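Local coordinates for LRA-12 (Uncultured bacterium, PDB 5AEB), which hydrolyses beta-lactam antibiotics, carbapenems among them, as a class B3 metallo-beta-lactamase with two zinc ions in its active site, at residues 120-125 / 199-204; 159-164 / 186-191; 21-26 / 68-73; 33-38 / 60-65; 169-174 / 178-183. All blocks are in the same frame, centred on the assembly; numbering follows the deposited sequence.

Contact 1. Residues 120-125 / 199-204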
# COMPACT_ATOMS: atom_id res chain seq x y z
N SER A 120 -6.89 13.33 12.73
CA SER A 120 -7.51 14.26 11.79
C SER A 120 -8.05 13.54 10.51
O SER A 120 -8.41 14.21 9.53
CB SER A 120 -6.54 15.35 11.40
OG SER A 120 -5.50 14.84 10.57
N ASP A 121 -8.11 12.21 10.54
CA ASP A 121 -8.67 11.46 9.41
C ASP A 121 -10.08 11.98 9.04
O ASP A 121 -10.95 12.05 9.90
CB ASP A 121 -8.70 9.95 9.73
CG ASP A 121 -9.19 9.10 8.55
OD1 ASP A 121 -10.30 9.34 8.04
OD2 ASP A 121 -8.47 8.15 8.13
N TYR A 122 -10.30 12.31 7.77
CA TYR A 122 -11.62 12.84 7.35
C TYR A 122 -12.79 11.91 7.72
O TYR A 122 -13.88 12.38 7.97
CB TYR A 122 -11.67 13.22 5.85
CG TYR A 122 -11.79 12.02 4.89
CD1 TYR A 122 -10.65 11.36 4.41
CD2 TYR A 122 -13.05 11.57 4.46
CE1 TYR A 122 -10.75 10.28 3.54
CE2 TYR A 122 -13.16 10.49 3.59
CZ TYR A 122 -12.00 9.84 3.13
OH TYR A 122 -12.11 8.76 2.26
N ALA A 123 -12.54 10.61 7.76
CA ALA A 123 -13.60 9.62 7.95
C ALA A 123 -13.64 9.07 9.36
O ALA A 123 -14.72 8.77 9.89
CB ALA A 123 -13.48 8.49 6.94
N PHE A 124 -12.47 8.94 9.98
CA PHE A 124 -12.40 8.32 11.30
C PHE A 124 -11.72 9.19 12.33
O PHE A 124 -11.36 8.71 13.39
CB PHE A 124 -11.68 6.98 11.20
CG PHE A 124 -12.30 6.04 10.22
CD1 PHE A 124 -13.61 5.59 10.40
CD2 PHE A 124 -11.59 5.63 9.10
CE1 PHE A 124 -14.19 4.73 9.48
CE2 PHE A 124 -12.16 4.77 8.18
CZ PHE A 124 -13.46 4.31 8.38
N GLY A 125 -11.55 10.47 12.01
CA GLY A 125 -10.89 11.39 12.91
C GLY A 125 -11.72 11.69 14.14
O GLY A 125 -12.74 11.03 14.41
N SER A 199 -17.77 16.97 4.63
CA SER A 199 -17.40 18.38 4.49
C SER A 199 -15.90 18.72 4.74
O SER A 199 -15.38 19.66 4.10
CB SER A 199 -18.36 19.30 5.29
OG SER A 199 -19.69 19.27 4.79
N SER A 200 -15.22 17.98 5.63
CA SER A 200 -13.77 18.22 5.90
C SER A 200 -12.85 17.61 4.83
O SER A 200 -11.64 17.42 5.05
CB SER A 200 -13.38 17.69 7.28
OG SER A 200 -13.41 16.28 7.28
N TYR A 201 -13.43 17.25 3.69
CA TYR A 201 -12.71 16.80 2.53
C TYR A 201 -13.50 17.32 1.33
O TYR A 201 -14.19 16.55 0.65
CB TYR A 201 -12.62 15.28 2.52
CG TYR A 201 -11.66 14.69 1.49
CD1 TYR A 201 -11.05 15.50 0.52
CD2 TYR A 201 -11.41 13.33 1.45
CE1 TYR A 201 -10.19 14.96 -0.43
CE2 TYR A 201 -10.56 12.78 0.51
CZ TYR A 201 -9.96 13.59 -0.43
OH TYR A 201 -9.12 13.03 -1.37
N PRO A 202 -13.40 18.65 1.07
CA PRO A 202 -14.21 19.30 0.04
C PRO A 202 -13.97 18.76 -1.38
O PRO A 202 -14.90 18.66 -2.16
CB PRO A 202 -13.80 20.78 0.14
CG PRO A 202 -13.13 20.91 1.47
CD PRO A 202 -12.47 19.59 1.70
N GLY A 203 -12.74 18.37 -1.70
CA GLY A 203 -12.45 17.87 -3.02
C GLY A 203 -12.61 16.38 -3.18
O GLY A 203 -12.13 15.83 -4.18
N ILE A 204 -13.30 15.71 -2.24
CA ILE A 204 -13.35 14.25 -2.25
C ILE A 204 -13.90 13.66 -3.55
O ILE A 204 -13.31 12.70 -4.08
CB ILE A 204 -14.04 13.60 -1.01
CG1 ILE A 204 -13.68 12.10 -0.92
CG2 ILE A 204 -15.56 13.79 -1.02
CD1 ILE A 204 -14.40 11.33 0.16

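Contact 2. Residues 159-164 / 186-191. With ZN (zinc ion), chain D.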
# COMPACT_ATOMS: atom_id res chain seq x y z
N PRO A 159 -5.64 10.17 -4.91
CA PRO A 159 -6.42 10.50 -3.72
C PRO A 159 -7.84 9.99 -3.73
O PRO A 159 -8.39 9.62 -4.78
CB PRO A 159 -6.38 12.05 -3.69
CG PRO A 159 -6.33 12.41 -5.13
CD PRO A 159 -5.36 11.40 -5.71
N GLY A 160 -8.42 9.95 -2.54
CA GLY A 160 -9.86 9.71 -2.40
C GLY A 160 -10.06 8.78 -1.24
O GLY A 160 -10.68 9.17 -0.26
N HIS A 161 -9.52 7.56 -1.35
CA HIS A 161 -9.48 6.62 -0.21
C HIS A 161 -8.92 7.34 0.99
O HIS A 161 -9.51 7.28 2.09
CB HIS A 161 -8.68 5.37 -0.50
CG HIS A 161 -8.77 4.31 0.61
ND1 HIS A 161 -9.79 3.45 0.71
CD2 HIS A 161 -7.92 4.04 1.69
CE1 HIS A 161 -9.62 2.66 1.78
NE2 HIS A 161 -8.46 3.01 2.38
N THR A 162 -7.78 8.01 0.80
CA THR A 162 -7.27 8.98 1.75
C THR A 162 -6.93 10.23 0.94
O THR A 162 -6.90 10.20 -0.30
CB THR A 162 -6.08 8.48 2.63
OG1 THR A 162 -4.92 8.22 1.82
CG2 THR A 162 -6.45 7.25 3.38
N LYS A 163 -6.70 11.34 1.63
CA LYS A 163 -6.33 12.57 0.92
C LYS A 163 -4.97 12.40 0.19
O LYS A 163 -4.71 13.10 -0.77
CB LYS A 163 -6.27 13.76 1.88
CG LYS A 163 -7.58 14.01 2.62
CD LYS A 163 -7.50 15.30 3.43
CE LYS A 163 -8.71 15.41 4.36
NZ LYS A 163 -9.19 16.82 4.42
N GLY A 164 -4.11 11.49 0.68
CA GLY A 164 -2.82 11.25 0.05
C GLY A 164 -2.61 9.81 -0.40
O GLY A 164 -1.47 9.37 -0.55
N MET A 186 -6.29 0.75 -4.56
CA MET A 186 -7.62 0.75 -5.22
C MET A 186 -8.52 1.84 -4.59
O MET A 186 -8.54 1.99 -3.37
CB MET A 186 -8.29 -0.64 -5.14
CG MET A 186 -7.41 -1.79 -5.68
SD MET A 186 -6.68 -1.39 -7.28
CE MET A 186 -8.07 -1.70 -8.37
N PRO A 187 -9.26 2.61 -5.42
CA PRO A 187 -10.10 3.71 -4.91
C PRO A 187 -11.41 3.21 -4.32
O PRO A 187 -12.48 3.46 -4.86
CB PRO A 187 -10.35 4.56 -6.15
CG PRO A 187 -10.33 3.55 -7.27
CD PRO A 187 -9.27 2.56 -6.90
N THR A 188 -11.32 2.49 -3.21
CA THR A 188 -12.49 2.08 -2.52
C THR A 188 -12.99 3.28 -1.72
O THR A 188 -12.22 4.21 -1.43
CB THR A 188 -12.17 0.88 -1.61
OG1 THR A 188 -11.13 1.24 -0.69
CG2 THR A 188 -11.71 -0.36 -2.47
N ILE A 189 -14.28 3.28 -1.40
CA ILE A 189 -14.90 4.33 -0.63
C ILE A 189 -15.15 3.85 0.79
O ILE A 189 -15.73 2.77 1.03
CB ILE A 189 -16.22 4.81 -1.28
CG1 ILE A 189 -15.92 5.40 -2.67
CG2 ILE A 189 -16.97 5.79 -0.36
CD1 ILE A 189 -17.16 5.61 -3.49
N VAL A 190 -14.74 4.68 1.72
CA VAL A 190 -14.69 4.31 3.12
C VAL A 190 -15.94 4.83 3.85
O VAL A 190 -16.35 4.26 4.86
CB VAL A 190 -13.36 4.83 3.73
CG1 VAL A 190 -13.46 5.06 5.23
CG2 VAL A 190 -12.22 3.89 3.41
N ILE A 191 -16.52 5.91 3.35
CA ILE A 191 -17.67 6.55 4.00
C ILE A 191 -19.00 5.88 3.64
O ILE A 191 -19.15 5.27 2.58
CB ILE A 191 -17.76 8.06 3.67
CG1 ILE A 191 -17.24 8.35 2.26
CG2 ILE A 191 -16.94 8.84 4.69
CD1 ILE A 191 -18.17 9.12 1.35
ZN ZN D . -7.82 2.41 3.91
O HOH W 1 -7.66 0.63 4.49

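Contact 3. Residues 21-26 / 68-73. With SO4 (sulfate ion), chain F.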
# COMPACT_ATOMS: atom_id res chain seq x y z
N TYR A 21 1.12 -15.23 7.00
CA TYR A 21 1.13 -15.82 5.68
C TYR A 21 2.58 -15.97 5.25
O TYR A 21 3.41 -15.10 5.50
CB TYR A 21 0.38 -14.94 4.68
CG TYR A 21 0.28 -15.57 3.32
CD1 TYR A 21 -0.67 -16.55 3.05
CD2 TYR A 21 1.18 -15.21 2.30
CE1 TYR A 21 -0.75 -17.14 1.81
CE2 TYR A 21 1.10 -15.81 1.04
CZ TYR A 21 0.13 -16.77 0.82
OH TYR A 21 0.04 -17.38 -0.40
N ARG A 22 2.89 -17.07 4.57
CA ARG A 22 4.24 -17.35 4.17
C ARG A 22 4.70 -16.36 3.09
O ARG A 22 4.05 -16.25 2.04
CB ARG A 22 4.31 -18.78 3.66
CG ARG A 22 5.72 -19.25 3.41
CD ARG A 22 5.74 -20.67 2.88
NE ARG A 22 7.12 -21.06 2.67
CZ ARG A 22 7.56 -21.71 1.60
NH1 ARG A 22 6.72 -22.06 0.63
NH2 ARG A 22 8.85 -22.02 1.51
N PRO A 23 5.81 -15.63 3.36
CA PRO A 23 6.31 -14.61 2.42
C PRO A 23 6.81 -15.26 1.12
O PRO A 23 7.26 -16.41 1.14
CB PRO A 23 7.46 -13.95 3.19
CG PRO A 23 7.95 -15.02 4.12
CD PRO A 23 6.71 -15.80 4.52
N PHE A 24 6.68 -14.55 0.01
CA PHE A 24 7.07 -15.06 -1.31
C PHE A 24 7.52 -13.98 -2.27
O PHE A 24 7.16 -12.80 -2.12
CB PHE A 24 5.95 -15.91 -1.95
CG PHE A 24 4.73 -15.13 -2.38
CD1 PHE A 24 3.75 -14.76 -1.45
CD2 PHE A 24 4.51 -14.83 -3.73
CE1 PHE A 24 2.61 -14.06 -1.84
CE2 PHE A 24 3.38 -14.12 -4.13
CZ PHE A 24 2.42 -13.73 -3.19
N ARG A 25 8.27 -14.42 -3.27
CA ARG A 25 8.67 -13.59 -4.38
C ARG A 25 7.53 -13.55 -5.42
O ARG A 25 7.06 -14.58 -5.90
CB ARG A 25 9.95 -14.20 -4.99
CG ARG A 25 10.68 -13.34 -6.00
CD ARG A 25 11.89 -14.11 -6.55
NE ARG A 25 12.58 -13.30 -7.56
CZ ARG A 25 13.34 -13.78 -8.56
NH1 ARG A 25 13.51 -15.09 -8.70
NH2 ARG A 25 13.91 -12.94 -9.43
N ILE A 26 7.08 -12.34 -5.74
CA ILE A 26 6.10 -12.11 -6.75
C ILE A 26 6.80 -12.05 -8.12
O ILE A 26 6.44 -12.80 -9.04
CB ILE A 26 5.31 -10.80 -6.47
CG1 ILE A 26 4.56 -10.91 -5.12
CG2 ILE A 26 4.35 -10.48 -7.61
CD1 ILE A 26 4.39 -9.57 -4.42
N LYS A 68 13.45 -11.90 7.17
CA LYS A 68 14.48 -12.85 7.60
C LYS A 68 14.34 -14.17 6.84
O LYS A 68 15.32 -14.66 6.28
CB LYS A 68 14.36 -13.13 9.11
CG LYS A 68 15.70 -13.27 9.82
CD LYS A 68 15.52 -13.48 11.32
CE LYS A 68 16.03 -14.85 11.73
NZ LYS A 68 17.50 -14.95 11.42
N ALA A 69 13.11 -14.69 6.82
CA ALA A 69 12.74 -15.95 6.16
C ALA A 69 13.06 -15.99 4.68
O ALA A 69 13.34 -17.05 4.13
CB ALA A 69 11.28 -16.27 6.39
N LEU A 70 13.04 -14.84 4.02
CA LEU A 70 13.47 -14.77 2.63
C LEU A 70 14.99 -14.60 2.53
O LEU A 70 15.53 -14.46 1.43
CB LEU A 70 12.77 -13.63 1.92
CG LEU A 70 11.26 -13.65 1.78
CD1 LEU A 70 10.80 -12.26 1.33
CD2 LEU A 70 10.80 -14.74 0.80
N GLY A 71 15.69 -14.60 3.66
CA GLY A 71 17.14 -14.45 3.64
C GLY A 71 17.63 -13.03 3.37
O GLY A 71 18.76 -12.85 2.92
N PHE A 72 16.78 -12.03 3.62
CA PHE A 72 17.21 -10.63 3.65
C PHE A 72 17.37 -10.12 5.07
O PHE A 72 16.95 -10.77 6.03
CB PHE A 72 16.26 -9.72 2.82
CG PHE A 72 16.11 -10.16 1.40
CD1 PHE A 72 17.15 -9.96 0.49
CD2 PHE A 72 14.99 -10.86 0.99
CE1 PHE A 72 17.04 -10.41 -0.82
CE2 PHE A 72 14.88 -11.31 -0.33
CZ PHE A 72 15.90 -11.08 -1.23
N LYS A 73 18.01 -8.97 5.21
CA LYS A 73 18.38 -8.44 6.51
C LYS A 73 17.58 -7.18 6.80
O LYS A 73 17.58 -6.24 6.00
CB LYS A 73 19.86 -8.10 6.54
CG LYS A 73 20.80 -9.28 6.71
CD LYS A 73 22.24 -8.86 6.45
CE LYS A 73 22.72 -7.82 7.44
NZ LYS A 73 24.18 -7.54 7.24
S SO4 F . 15.85 -15.56 -11.49
O1 SO4 F . 16.08 -15.64 -12.96
O2 SO4 F . 16.57 -14.35 -10.99
O3 SO4 F . 16.35 -16.79 -10.84
O4 SO4 F . 14.39 -15.50 -11.24

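Contact 4. Residues 33-38 / 60-65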
# COMPACT_ATOMS: atom_id res chain seq x y z
N ILE A 33 5.45 -9.68 1.90
CA ILE A 33 5.87 -9.95 3.29
C ILE A 33 4.78 -9.59 4.30
O ILE A 33 5.05 -9.30 5.48
CB ILE A 33 7.21 -9.23 3.66
CG1 ILE A 33 7.08 -7.73 3.44
CG2 ILE A 33 8.37 -9.84 2.88
CD1 ILE A 33 8.20 -6.91 4.05
N GLY A 34 3.54 -9.63 3.84
CA GLY A 34 2.44 -9.12 4.65
C GLY A 34 1.70 -10.23 5.34
O GLY A 34 2.19 -11.37 5.44
N THR A 35 0.50 -9.90 5.82
CA THR A 35 -0.33 -10.90 6.45
C THR A 35 -1.20 -11.56 5.40
O THR A 35 -1.02 -11.35 4.20
CB THR A 35 -1.21 -10.31 7.59
OG1 THR A 35 -2.23 -9.45 7.06
CG2 THR A 35 -0.35 -9.59 8.60
N TYR A 36 -2.13 -12.38 5.84
CA TYR A 36 -2.97 -13.10 4.92
C TYR A 36 -3.78 -12.11 4.05
O TYR A 36 -3.95 -12.37 2.87
CB TYR A 36 -3.86 -14.11 5.65
CG TYR A 36 -4.61 -15.00 4.69
CD1 TYR A 36 -5.85 -14.60 4.19
CD2 TYR A 36 -4.10 -16.25 4.29
CE1 TYR A 36 -6.56 -15.38 3.30
CE2 TYR A 36 -4.82 -17.06 3.40
CZ TYR A 36 -6.04 -16.61 2.91
OH TYR A 36 -6.79 -17.34 2.02
N ASP A 37 -4.22 -10.98 4.63
CA ASP A 37 -4.91 -9.90 3.88
C ASP A 37 -4.24 -8.50 3.85
O ASP A 37 -4.49 -7.73 2.93
CB ASP A 37 -6.38 -9.74 4.30
CG ASP A 37 -7.21 -8.95 3.26
OD1 ASP A 37 -7.27 -9.34 2.07
OD2 ASP A 37 -7.82 -7.94 3.63
N LEU A 38 -3.41 -8.15 4.83
CA LEU A 38 -2.74 -6.83 4.79
C LEU A 38 -1.43 -6.93 4.02
O LEU A 38 -0.47 -7.55 4.47
CB LEU A 38 -2.58 -6.21 6.18
CG LEU A 38 -3.89 -6.21 6.97
CD1 LEU A 38 -3.72 -5.54 8.33
CD2 LEU A 38 -4.98 -5.50 6.17
N ALA A 60 4.48 -5.97 13.33
CA ALA A 60 5.92 -5.77 13.23
C ALA A 60 6.75 -7.07 13.37
O ALA A 60 7.71 -7.27 12.61
CB ALA A 60 6.39 -4.71 14.20
N LEU A 61 6.36 -7.95 14.29
CA LEU A 61 7.02 -9.27 14.43
C LEU A 61 7.02 -10.10 13.13
O LEU A 61 8.07 -10.57 12.69
CB LEU A 61 6.42 -10.08 15.59
CG LEU A 61 6.88 -11.54 15.83
CD1 LEU A 61 8.42 -11.66 15.96
CD2 LEU A 61 6.16 -12.12 17.06
N GLN A 62 5.83 -10.27 12.52
CA GLN A 62 5.69 -11.05 11.30
C GLN A 62 6.53 -10.48 10.18
O GLN A 62 7.14 -11.22 9.43
CB GLN A 62 4.24 -11.03 10.82
CG GLN A 62 3.32 -12.01 11.47
CD GLN A 62 1.90 -11.76 11.00
OE1 GLN A 62 1.61 -11.88 9.81
NE2 GLN A 62 1.03 -11.35 11.92
N ILE A 63 6.48 -9.16 10.01
CA ILE A 63 7.25 -8.46 8.98
C ILE A 63 8.76 -8.72 9.09
O ILE A 63 9.40 -9.15 8.12
CB ILE A 63 6.92 -6.95 8.96
CG1 ILE A 63 5.48 -6.75 8.49
CG2 ILE A 63 7.89 -6.18 8.05
CD1 ILE A 63 4.82 -5.49 9.00
N LYS A 64 9.31 -8.50 10.29
CA LYS A 64 10.73 -8.78 10.56
C LYS A 64 11.04 -10.25 10.24
O LYS A 64 12.06 -10.53 9.61
CB LYS A 64 11.13 -8.47 12.02
CG LYS A 64 10.64 -7.13 12.56
CD LYS A 64 11.65 -6.37 13.44
CE LYS A 64 12.19 -7.11 14.66
NZ LYS A 64 11.63 -6.59 15.94
N ASN A 65 10.15 -11.15 10.66
CA ASN A 65 10.34 -12.60 10.45
C ASN A 65 10.30 -12.95 8.97
O ASN A 65 11.14 -13.73 8.50
CB ASN A 65 9.28 -13.42 11.16
CG ASN A 65 9.50 -13.50 12.66
OD1 ASN A 65 10.60 -13.22 13.17
ND2 ASN A 65 8.44 -13.88 13.38
O HOH W 2 2.70 -12.83 7.61

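Contact 5. Residues 169-174 / 178-183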
# COMPACT_ATOMS: atom_id res chain seq x y z
N LEU A 169 4.63 2.79 -9.32
CA LEU A 169 4.91 2.17 -10.59
C LEU A 169 6.43 2.05 -10.74
O LEU A 169 7.18 3.04 -10.57
CB LEU A 169 4.34 3.07 -11.70
CG LEU A 169 4.35 2.67 -13.17
CD1 LEU A 169 3.44 1.46 -13.35
CD2 LEU A 169 3.83 3.91 -13.95
N PHE A 170 6.90 0.82 -11.00
CA PHE A 170 8.34 0.56 -11.16
C PHE A 170 8.61 -0.71 -11.96
O PHE A 170 7.79 -1.64 -11.97
CB PHE A 170 9.08 0.47 -9.81
CG PHE A 170 8.77 -0.78 -9.04
CD1 PHE A 170 7.54 -0.92 -8.37
CD2 PHE A 170 9.70 -1.82 -8.97
CE1 PHE A 170 7.23 -2.09 -7.67
CE2 PHE A 170 9.41 -2.98 -8.25
CZ PHE A 170 8.18 -3.12 -7.61
N ASP A 171 9.78 -0.71 -12.61
CA ASP A 171 10.30 -1.88 -13.30
C ASP A 171 11.21 -2.74 -12.41
O ASP A 171 12.03 -2.20 -11.68
CB ASP A 171 11.06 -1.44 -14.54
CG ASP A 171 10.16 -0.83 -15.57
OD1 ASP A 171 9.01 -1.31 -15.70
OD2 ASP A 171 10.57 0.11 -16.26
N THR A 172 11.02 -4.05 -12.45
CA THR A 172 12.01 -5.02 -11.97
C THR A 172 12.37 -5.99 -13.06
O THR A 172 11.67 -6.12 -14.06
CB THR A 172 11.47 -6.02 -10.95
OG1 THR A 172 10.10 -5.78 -10.66
CG2 THR A 172 12.29 -6.03 -9.74
N LYS A 173 13.42 -6.76 -12.80
CA LYS A 173 13.79 -7.84 -13.70
C LYS A 173 14.20 -9.11 -12.94
O LYS A 173 14.72 -9.04 -11.81
CB LYS A 173 14.91 -7.38 -14.63
CG LYS A 173 16.20 -7.02 -13.90
CD LYS A 173 17.34 -6.74 -14.86
CE LYS A 173 17.26 -5.35 -15.48
NZ LYS A 173 18.28 -5.21 -16.57
N ASP A 174 13.90 -10.26 -13.53
CA ASP A 174 14.58 -11.48 -13.18
C ASP A 174 15.65 -11.75 -14.25
O ASP A 174 16.00 -10.83 -14.99
CB ASP A 174 13.57 -12.63 -12.98
CG ASP A 174 12.68 -12.89 -14.20
OD1 ASP A 174 13.14 -12.68 -15.35
OD2 ASP A 174 11.53 -13.34 -13.99
N SER A 178 12.07 -8.40 -17.84
CA SER A 178 11.74 -7.20 -17.11
C SER A 178 10.18 -7.07 -16.98
O SER A 178 9.43 -7.46 -17.89
CB SER A 178 12.39 -6.01 -17.83
OG SER A 178 12.30 -4.81 -17.08
N TYR A 179 9.72 -6.57 -15.83
CA TYR A 179 8.28 -6.40 -15.55
C TYR A 179 7.97 -4.99 -15.04
O TYR A 179 8.70 -4.44 -14.20
CB TYR A 179 7.78 -7.38 -14.50
CG TYR A 179 7.92 -8.82 -14.86
CD1 TYR A 179 6.93 -9.46 -15.58
CD2 TYR A 179 9.05 -9.56 -14.47
CE1 TYR A 179 7.05 -10.80 -15.91
CE2 TYR A 179 9.18 -10.90 -14.81
CZ TYR A 179 8.16 -11.52 -15.53
OH TYR A 179 8.22 -12.84 -15.89
N ARG A 180 6.89 -4.42 -15.55
CA ARG A 180 6.41 -3.15 -15.07
C ARG A 180 5.36 -3.46 -13.99
O ARG A 180 4.32 -4.05 -14.26
CB ARG A 180 5.86 -2.36 -16.27
CG ARG A 180 5.03 -1.14 -15.95
CD ARG A 180 5.85 0.03 -15.43
NE ARG A 180 7.03 0.33 -16.24
CZ ARG A 180 7.12 1.30 -17.14
NH1 ARG A 180 6.08 2.08 -17.40
NH2 ARG A 180 8.27 1.47 -17.79
N ILE A 181 5.65 -3.09 -12.75
CA ILE A 181 4.78 -3.43 -11.62
C ILE A 181 4.03 -2.18 -11.13
O ILE A 181 4.65 -1.15 -10.93
CB ILE A 181 5.62 -3.95 -10.44
CG1 ILE A 181 6.57 -5.10 -10.88
CG2 ILE A 181 4.72 -4.30 -9.26
CD1 ILE A 181 5.92 -6.47 -10.87
N LEU A 182 2.71 -2.30 -10.96
CA LEU A 182 1.89 -1.32 -10.24
C LEU A 182 1.52 -1.83 -8.85
O LEU A 182 0.86 -2.88 -8.71
CB LEU A 182 0.58 -1.05 -10.98
CG LEU A 182 -0.45 -0.07 -10.40
CD1 LEU A 182 0.11 1.34 -10.25
CD2 LEU A 182 -1.66 -0.06 -11.30
N ILE A 183 1.99 -1.13 -7.83
CA ILE A 183 1.50 -1.40 -6.48
C ILE A 183 0.37 -0.41 -6.33
O ILE A 183 0.62 0.77 -6.14
CB ILE A 183 2.56 -1.17 -5.41
CG1 ILE A 183 3.76 -2.12 -5.65
CG2 ILE A 183 1.94 -1.32 -4.02
CD1 ILE A 183 4.92 -1.86 -4.71

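Contact 1. Residues 120-125 / 199-204
At the rim of the di-zinc site of the metallo-beta-lactamase fold, Y122 and Y201 join two loops through a T-shaped stack. With its CG anti to the backbone N (chi1 -169°), Y201 swings an edge onto the face of Y122, with centroids 4.9 Å apart and planes at 68°. The atom that leads is Y201 CD2, which sits over the centre of the Y122 ring and comes within 3.6 Å of Y122 CD1. A123 CB covers the opposite face, toward one side of the ring, and Y122 is held between a neighbour of its own loop and a residue from 199-204. Near the hydroxyl end, I204 CD1 reaches Y122 CE2 at 3.7 Å, and at the root S200 OG lies 3.8 Å from Y122 CB. The loop that offers Y122 is shaped by an Asx turn: D121 OD1 accepts from A123 N at 2.6 Å, nearly in line with its own C-O bond, and from F124 N at 2.9 Å, this donor lying well above the carboxylate plane. Across the interface, residues Y201 to I204 form a type I turn, and G203 is the N-cap of helix 204-216. I204 CB in turn covers one face of Y201. Both phenol hydroxyls have partners beyond the stack, Y122 OH bonding to the carbonyl of the zinc ligand H161 and Y201 OH to D207 OD2.

Contact 2. Residues 159-164 / 186-191
H161, a ligand of the first zinc ion in the metallo-beta-lactamase active site, lies against T188 and V190 of the loop that follows strand 178-184. Packing is tight around the ND1-CE1 side of its ring. T188 O lies at the ring edge, in plane, and accepts a weak hydrogen bond from H161 ND1 at 3.3 Å (157°); T188 OG1 is 2.9 Å from the same nitrogen. V190, whose side chain crosses the imidazole at about a right angle, brings CG2 to 3.3 Å from H161 CE1. With CG anti to the backbone N (chi1 -173°), the ring runs alongside T188 and aims its far nitrogen at the metal. Contact is looser behind CB, where M186 O stays 4.4 Å from H161 CB and the M186 side chain turns away to pack on helix 251-267 and strand 222-225. T188 O has a second partner in Y208 OH, which may help hold this carbonyl in place; the weak bond to H161 ND1 and the zinc at NE2 together would limit rotation of the ring. Q84 and H86 complete the protein ligands of the zinc. The metal side carries a bound water: H161 NE2 binds zinc at 1.8 Å, and water 1 sits 1.9 Å from the same ion.

Contact 3. Residues 21-26 / 68-73
F24, whose backbone N lies 4.2 Å from L70 CD2, points its side chain away from the 68-73 turn; its ring stacks with H237, and R22 O lies in plane at its edge. The Y21 ring meets F24 CD1 at an edge of its own. F24 is the first residue of strand 24-27, an edge strand of the seven-stranded sheet; Y21 to P23 lead into it, and the contact joins this approach to the C-terminal end of helix 60-69. That end closes in a Schellman motif, where G71, at positive phi, donates from N to K68 O at 2.6 Å. Packing here is apolar and modest. P23 CB meets L70 CG at 4.1 Å, P23 CG meets A69 CB at 4.2 Å, and L70 CD2 rests 3.9 Å from P23 O. The remaining flat group, the guanidinium of R25, takes part in a cation-pi contact with Y243 and gives NE to G28 O. Its chain runs extended from CG to NE, carrying the group to a sulfate, probably from the crystallisation liquor, also bonded to E175 N. The anion lies at the guanidinium edge, near its plane, with R25 NH1 donating to sulfate O4 at 2.7 Å (148°).

Contact 4. Residues 33-38 / 60-65
T35 and Q62 make the nearest approach between the 33-38 loop and helix 60-69: T35 CG2 stands 3.2 Å from Q62 OE1, the two side chains crossing at about a right angle. Deeper in, I33 CD1 touches I63 CG2 at 4.1 Å, and I63 CG1 lies 4.0 Å from I33 O. Water 2 bridges the segments, 2.7 Å from G34 O and 2.6 Å from Q62 OE1. In the next shell, T35 OG1 sits between the backbone N and the carbonyl carbon (chi1 70°), which leaves the methyl to face Q62 while the hydroxyl oxygen turns into its own loop. There it accepts from L38 N at 2.8 Å, an ST motif, and it also bonds to W17 O. Q62 NE2 has a weak bond to S18 O, and I33 O receives N66 ND2. Further out, the loop reaches the active site: D37 OD2 bonds to ND1 of H227, a ligand of the second zinc, consistent with a second-shell role in orienting that histidine. Isoleucine packing, a methyl against an amide oxygen and a bridging water thus replace direct polar pairing, and the loop is held by its own bonds and by neighbouring parts of the chain.

Contact 5. Residues 169-174 / 178-183
R180 and D171 face each other across two neighbouring strands and pair side-on, one nitrogen to each oxygen, in a salt bridge whose carboxylate and guanidinium planes lie 38° apart. R180 NE donates to D171 OD1 at 2.6 Å and almost straight (171°), while R180 NH2 reaches the syn lone pair of D171 OD2 at 3.1 Å. Bends at chi2 and chi3 curl the arginine over strand 166-173, bringing R180 CD to 3.5 Å from L169 CD1. On the reverse face, F170 and I181 run side by side, and I181 CB lies over the phenyl face in a CH-pi contact, 4.1 Å from the F170 centroid. T172 OG1 is buried with no polar partner in the model. Nearer the turn, D174 OD1 accepts from R177 N and OD2 bonds to Y243 OH, OD2 also lying at the Y179 ring edge, 3.5 Å from Y179 CE2, carboxylate nearly perpendicular to the ring. F170-I181 and T172-Y179 are the hydrogen-bonded pairs of this antiparallel hairpin. It supplies the third and fourth strands of the five-stranded sheet, between antiparallel strand 151-157 and strand 222-225, which runs parallel to 178-184, while I181 touches A27 of strand 24-27 in the other sheet.

In the fold
Contact 4 is the buried one; contacts 1, 2, 3 and 5 are partly buried. Contacts 1 and 2 lie on the zinc side of the chain and touch directly: S200 O meets K163 NZ, and F124 packs on V190. Both are loop-to-loop, but contact 1 relies on aromatic packing whereas contact 2 is organised by a metal ligand. Contacts 3 and 4 both use helix 60-69. Contact 3, at its exposed C-terminal end, is sparse and apolar; contact 4 includes a water bridge, and Y21 packs on Y36 between the two. Contact 5 is a regular hairpin, one face mixing a salt bridge with leucines, the other mainly aromatic and aliphatic, and its D174 touches R25 of contact 3.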